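Local coordinates for acetyltransferase, GNAT family (Streptococcus agalactiae 2603V/R, PDB 2Q7B), which probably transfers an acetyl group to an amine nitrogen of a substrate not yet identified, as other GNAT-family N-acetyltransferases do, at residues V36-I39 against N40-N44; Q61-Y65 against Y66-K70. All blocks are in the same frame, centred on the assembly; numbering follows the deposited sequence.

In the fold
Helix 29-46 is the first helix of this GNAT chain and follows strand 20-24. Interaction 1 lies mostly in its second half, with 36-39 running straight into 40-44. Its inner side rests on strands 81-90 and 95-103; its outer side meets the second subunit. The chain then passes through a loop to helix 62-67. Interaction 2 is that short helix and the turn that follows, just before strand 72-78. It also rests on strands 81-90 and 95-103. Neither contact closes a long loop. The two stand in series, without nesting or crossing. The centres of interactions 1 and 2 are about 21 Å apart, and the nearest atoms of interactions 1 and 2 about 7 Å apart.

Interaction 1: V36-I39 against N40-N44; sequences VDLI and NYCQN
Ile39 and Gln43 lie side by side one turn apart on helix 29-46, the first helix of this GNAT fold. They belong to the packed side of the contact. Ile39 CG2 comes within 3.2 Å of Gln43 OE1. The Gln43 chain is extended beyond CG, which carries its amide alongside that methyl. Its polar end has partners beyond the helix: Gln56 NE2 donates to OE1, and NE2 of Gln43 donates to a citrate ion, probably from the crystallisation liquor. Leu38 and Cys42 form the next pair on this side. Leu38 CD1 touches Cys42 SG at 4.0 Å. All four of these residues lean on Phe102 of strand 95-103, so this side seats the helix on the central sheet.

Regular i to i+4 backbone bonds join the two halves. Gln43 N donates to Ile39 O at 2.9 Å and Cys42 N to Leu38 O at 3.1 Å.

Within the helix, the side with Asp37 and Asn40 is more open and more polar, and it faces the second subunit. There the two carboxylate oxygens of Asp37 accept from the backbone N of Met53 and Ala54 of the second subunit. Asn40 also packs on Asn40 of the second subunit. A water spans this side, donating to Asp37 O at 2.8 Å and accepting from Asn40 ND2. Asp37 O therefore has two donors, since Tyr41 N also binds it. Asn40 has CG anti to the backbone N (chi1 -176°), and its amide lies between this water and the next turn. Its other end is held by Asn44, whose amide is fixed in turn by Ile51 N at OD1. Asn44 ND2 donates to Asn40 OD1 at 3.0 Å in a nearly straight bond (170°), with the donor tilted out of the carbonyl plane of Asn40.

Interaction 2: Q61-Y65 against Y66-K70; sequences QIENY and YQNRK
This is a local contact within one short helix, 62-67, and the turn that follows, set against the central sheet of the GNAT fold. It combines an edge-to-face aromatic pair, a cation-pi contact and helical backbone bonds. Tyr65 and Tyr66 are neighbours in sequence, and the edge of the Tyr65 ring points at the face of Tyr66. Tyr65 CD1 sits over the centre of that face, and the ring planes stand at 60°. Tyr66 is buried. Its OH bonds to Asp58, and its ring also meets Phe73 edge-to-face. Next to it, Ile62 CG2 touches Tyr66 CD2 at 4.1 Å.

The backbone widens here. Ile62 O accepts from both Tyr66 N (2.9 Å) and Gln67 N (3.3 Å). Glu63 O takes Asn68 N at 2.7 Å, an i to i+5 bond like that of Gln67. These are the longer steps of a pi-type turn. Gln67 lays OE1 3.4 Å from Glu63 CA, while its NE2 is held by Gln72 and by Tyr25 O.

The exposed side carries Glu63, Asn64, Asn68 and Arg69. Asn64 and Asn68 run side by side, with OD1 of Asn64 3.1 Å from ND2 of Asn68. Arg69 folds back toward Tyr65. Its chain bends at chi3 (-64°), bringing the guanidinium there. NE and NH2 both donate to Tyr65 O, side-on, and that oxygen lies in the guanidinium plane. The double grip should limit rotation of the group. The guanidinium also makes the cation-pi contact over the Tyr65 ring face, with Arg69 CZ 4.7 Å from the Tyr65 ring centroid and the two planes turned 60° apart. Arg69 NH2 stands over the centre of the Tyr65 ring, 3.6 Å from Tyr65 CD2.

Interaction 1: V36-I39 against N40-N44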
loop_
_atom_site.group_PDB
_atom_site.type_symbol
_atom_site.label_atom_id
_atom_site.label_comp_id
_atom_site.label_asym_id
_atom_site.label_seq_id
_atom_site.Cartn_x
_atom_site.Cartn_y
_atom_site.Cartn_z
ATOM N N VAL A 36 -2.652 3.936 2.935
ATOM C CA VAL A 36 -2.885 2.871 1.957
ATOM C C VAL A 36 -4.124 2.060 2.315
ATOM O O VAL A 36 -4.936 1.754 1.438
ATOM C CB VAL A 36 -1.630 1.964 1.801
ATOM C CG1 VAL A 36 -1.906 0.720 0.938
ATOM C CG2 VAL A 36 -0.469 2.784 1.224
ATOM N N ASP A 37 -4.307 1.744 3.607
ATOM C CA ASP A 37 -5.495 1.006 4.059
ATOM C C ASP A 37 -6.765 1.818 3.827
ATOM O O ASP A 37 -7.781 1.270 3.447
ATOM C CB ASP A 37 -5.405 0.601 5.545
ATOM C CG ASP A 37 -4.346 -0.472 5.821
ATOM O OD1 ASP A 37 -4.023 -1.297 4.923
ATOM O OD2 ASP A 37 -3.874 -0.523 6.982
ATOM N N LEU A 38 -6.705 3.113 4.078
ATOM C CA LEU A 38 -7.855 4.011 3.854
ATOM C C LEU A 38 -8.245 4.058 2.391
ATOM O O LEU A 38 -9.411 3.913 2.038
ATOM C CB LEU A 38 -7.513 5.426 4.346
ATOM C CG LEU A 38 -8.472 6.564 3.969
ATOM C CD1 LEU A 38 -9.858 6.373 4.581
ATOM C CD2 LEU A 38 -7.903 7.844 4.417
ATOM N N ILE A 39 -7.247 4.270 1.536
ATOM C CA ILE A 39 -7.471 4.351 0.096
ATOM C C ILE A 39 -8.030 3.042 -0.430
ATOM O O ILE A 39 -9.025 3.043 -1.154
ATOM C CB ILE A 39 -6.184 4.762 -0.670
ATOM C CG1 ILE A 39 -5.727 6.170 -0.245
ATOM C CG2 ILE A 39 -6.420 4.681 -2.168
ATOM C CD1 ILE A 39 -4.376 6.559 -0.775
ATOM N N ASN A 40 -7.384 1.929 -0.067
ATOM C CA ASN A 40 -7.831 0.614 -0.480
ATOM C C ASN A 40 -9.257 0.333 -0.033
ATOM O O ASN A 40 -10.034 -0.212 -0.776
ATOM C CB ASN A 40 -6.921 -0.478 0.093
ATOM C CG ASN A 40 -7.311 -1.864 -0.397
ATOM O OD1 ASN A 40 -7.228 -2.152 -1.589
ATOM N ND2 ASN A 40 -7.776 -2.711 0.517
ATOM N N TYR A 41 -9.582 0.692 1.203
ATOM C CA TYR A 41 -10.917 0.479 1.716
ATOM C C TYR A 41 -11.990 1.224 0.859
ATOM O O TYR A 41 -12.977 0.651 0.391
ATOM C CB TYR A 41 -11.008 0.881 3.214
ATOM C CG TYR A 41 -12.443 0.829 3.658
ATOM C CD1 TYR A 41 -13.027 -0.375 4.034
ATOM C CD2 TYR A 41 -13.254 1.959 3.580
ATOM C CE1 TYR A 41 -14.378 -0.447 4.359
ATOM C CE2 TYR A 41 -14.597 1.895 3.909
ATOM C CZ TYR A 41 -15.145 0.691 4.290
ATOM O OH TYR A 41 -16.468 0.640 4.611
ATOM N N CYS A 42 -11.786 2.512 0.666
ATOM C CA CYS A 42 -12.731 3.334 -0.058
ATOM C C CYS A 42 -12.867 2.931 -1.507
ATOM O O CYS A 42 -13.970 2.846 -2.016
ATOM C CB CYS A 42 -12.318 4.801 0.015
ATOM S SG CYS A 42 -12.466 5.495 1.644
ATOM N N GLN A 43 -11.741 2.688 -2.174
ATOM C CA GLN A 43 -11.762 2.329 -3.580
ATOM C C GLN A 43 -12.210 0.918 -3.845
ATOM O O GLN A 43 -12.995 0.678 -4.757
ATOM C CB GLN A 43 -10.376 2.489 -4.201
ATOM C CG GLN A 43 -9.894 3.931 -4.279
ATOM C CD GLN A 43 -8.513 4.080 -4.898
ATOM O OE1 GLN A 43 -7.646 3.196 -4.774
ATOM N NE2 GLN A 43 -8.288 5.226 -5.546
ATOM N N ASN A 44 -11.711 -0.011 -3.036
ATOM C CA ASN A 44 -11.836 -1.421 -3.364
ATOM C C ASN A 44 -12.708 -2.301 -2.505
ATOM O O ASN A 44 -13.172 -3.330 -2.986
ATOM C CB ASN A 44 -10.444 -2.025 -3.436
ATOM C CG ASN A 44 -9.583 -1.371 -4.500
ATOM O OD1 ASN A 44 -10.056 -1.106 -5.589
ATOM N ND2 ASN A 44 -8.307 -1.114 -4.184
HETATM O O HOH W 1 -8.029 -1.528 3.429
#

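Interaction 2: Q61-Y65 against Y66-K70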
loop_
_atom_site.group_PDB
_atom_site.type_symbol
_atom_site.label_atom_id
_atom_site.label_comp_id
_atom_site.label_asym_id
_atom_site.label_seq_id
_atom_site.Cartn_x
_atom_site.Cartn_y
_atom_site.Cartn_z
ATOM N N GLN A 61 5.251 8.793 -3.172
ATOM C CA GLN A 61 6.183 9.889 -3.416
ATOM C C GLN A 61 5.421 11.197 -3.274
ATOM O O GLN A 61 5.491 12.056 -4.145
ATOM C CB GLN A 61 6.820 9.758 -4.800
ATOM C CG GLN A 61 5.842 9.577 -5.959
ATOM C CD GLN A 61 6.541 9.182 -7.269
ATOM O OE1 GLN A 61 7.569 9.731 -7.601
ATOM N NE2 GLN A 61 5.962 8.232 -8.007
ATOM N N ILE A 62 4.702 11.337 -2.162
ATOM C CA ILE A 62 3.849 12.512 -1.917
ATOM C C ILE A 62 4.625 13.819 -1.933
ATOM O O ILE A 62 4.167 14.791 -2.531
ATOM C CB ILE A 62 3.023 12.366 -0.613
ATOM C CG1 ILE A 62 1.919 11.325 -0.834
ATOM C CG2 ILE A 62 2.422 13.689 -0.193
ATOM C CD1 ILE A 62 1.219 10.866 0.417
ATOM N N GLU A 63 5.792 13.840 -1.283
ATOM C CA GLU A 63 6.604 15.051 -1.219
ATOM C C GLU A 63 7.022 15.545 -2.609
ATOM O O GLU A 63 6.876 16.713 -2.923
ATOM C CB GLU A 63 7.817 14.848 -0.295
ATOM C CG GLU A 63 8.663 16.103 -0.079
ATOM C CD GLU A 63 9.842 15.908 0.893
ATOM O OE1 GLU A 63 9.946 14.834 1.534
ATOM O OE2 GLU A 63 10.661 16.852 1.010
ATOM N N ASN A 64 7.515 14.655 -3.447
ATOM C CA ASN A 64 7.944 15.049 -4.774
ATOM C C ASN A 64 6.816 15.325 -5.738
ATOM O O ASN A 64 6.918 16.219 -6.548
ATOM C CB ASN A 64 8.845 13.980 -5.382
ATOM C CG ASN A 64 10.203 13.910 -4.707
ATOM O OD1 ASN A 64 10.516 14.696 -3.813
ATOM N ND2 ASN A 64 11.023 12.968 -5.145
ATOM N N TYR A 65 5.737 14.557 -5.640
ATOM C CA TYR A 65 4.646 14.652 -6.592
ATOM C C TYR A 65 3.741 15.826 -6.276
ATOM O O TYR A 65 3.351 16.556 -7.168
ATOM C CB TYR A 65 3.885 13.335 -6.613
ATOM C CG TYR A 65 2.870 13.197 -7.715
ATOM C CD1 TYR A 65 1.581 13.715 -7.565
ATOM C CD2 TYR A 65 3.178 12.499 -8.882
ATOM C CE1 TYR A 65 0.640 13.568 -8.543
ATOM C CE2 TYR A 65 2.235 12.366 -9.886
ATOM C CZ TYR A 65 0.978 12.899 -9.704
ATOM O OH TYR A 65 0.017 12.771 -10.669
ATOM N N TYR A 66 3.403 16.006 -5.002
ATOM C CA TYR A 66 2.498 17.080 -4.588
ATOM C C TYR A 66 3.216 18.284 -3.999
ATOM O O TYR A 66 3.169 19.376 -4.549
ATOM C CB TYR A 66 1.470 16.565 -3.547
ATOM C CG TYR A 66 0.525 15.527 -4.094
ATOM C CD1 TYR A 66 -0.593 15.895 -4.814
ATOM C CD2 TYR A 66 0.781 14.177 -3.940
ATOM C CE1 TYR A 66 -1.466 14.943 -5.340
ATOM C CE2 TYR A 66 -0.083 13.220 -4.450
ATOM C CZ TYR A 66 -1.204 13.615 -5.152
ATOM O OH TYR A 66 -2.034 12.656 -5.678
ATOM N N GLN A 67 3.909 18.049 -2.892
ATOM C CA GLN A 67 4.448 19.125 -2.072
ATOM C C GLN A 67 5.562 19.964 -2.679
ATOM O O GLN A 67 5.583 21.165 -2.472
ATOM C CB GLN A 67 4.832 18.570 -0.697
ATOM C CG GLN A 67 3.616 18.001 0.043
ATOM C CD GLN A 67 3.981 17.276 1.322
ATOM O OE1 GLN A 67 5.002 16.584 1.383
ATOM N NE2 GLN A 67 3.135 17.408 2.341
ATOM N N ASN A 68 6.465 19.343 -3.430
ATOM C CA ASN A 68 7.554 20.060 -4.071
ATOM C C ASN A 68 7.137 20.744 -5.366
ATOM O O ASN A 68 7.925 21.479 -5.939
ATOM C CB ASN A 68 8.748 19.130 -4.325
ATOM C CG ASN A 68 9.424 18.675 -3.032
ATOM O OD1 ASN A 68 9.184 19.227 -1.950
ATOM N ND2 ASN A 68 10.285 17.673 -3.145
ATOM N N ARG A 69 5.907 20.512 -5.821
ATOM C CA ARG A 69 5.419 21.123 -7.049
ATOM C C ARG A 69 4.217 22.023 -6.804
ATOM O O ARG A 69 3.280 22.012 -7.580
ATOM C CB ARG A 69 5.080 20.030 -8.067
ATOM C CG ARG A 69 6.265 19.121 -8.399
ATOM C CD ARG A 69 5.976 18.295 -9.642
ATOM N NE ARG A 69 4.851 17.378 -9.452
ATOM C CZ ARG A 69 4.219 16.722 -10.433
ATOM N NH1 ARG A 69 4.586 16.863 -11.703
ATOM N NH2 ARG A 69 3.200 15.909 -10.153
ATOM N N LYS A 70 4.257 22.797 -5.717
ATOM C CA LYS A 70 3.216 23.775 -5.356
ATOM C C LYS A 70 1.820 23.186 -5.103
ATOM O O LYS A 70 0.795 23.886 -5.177
ATOM C CB LYS A 70 3.163 24.898 -6.394
ATOM C CG LYS A 70 4.474 25.652 -6.511
ATOM C CD LYS A 70 4.435 26.642 -7.657
ATOM C CE LYS A 70 5.777 27.291 -7.863
ATOM N NZ LYS A 70 5.823 28.022 -9.172
HETATM O O HOH W 2 1.415 15.019 -12.878
#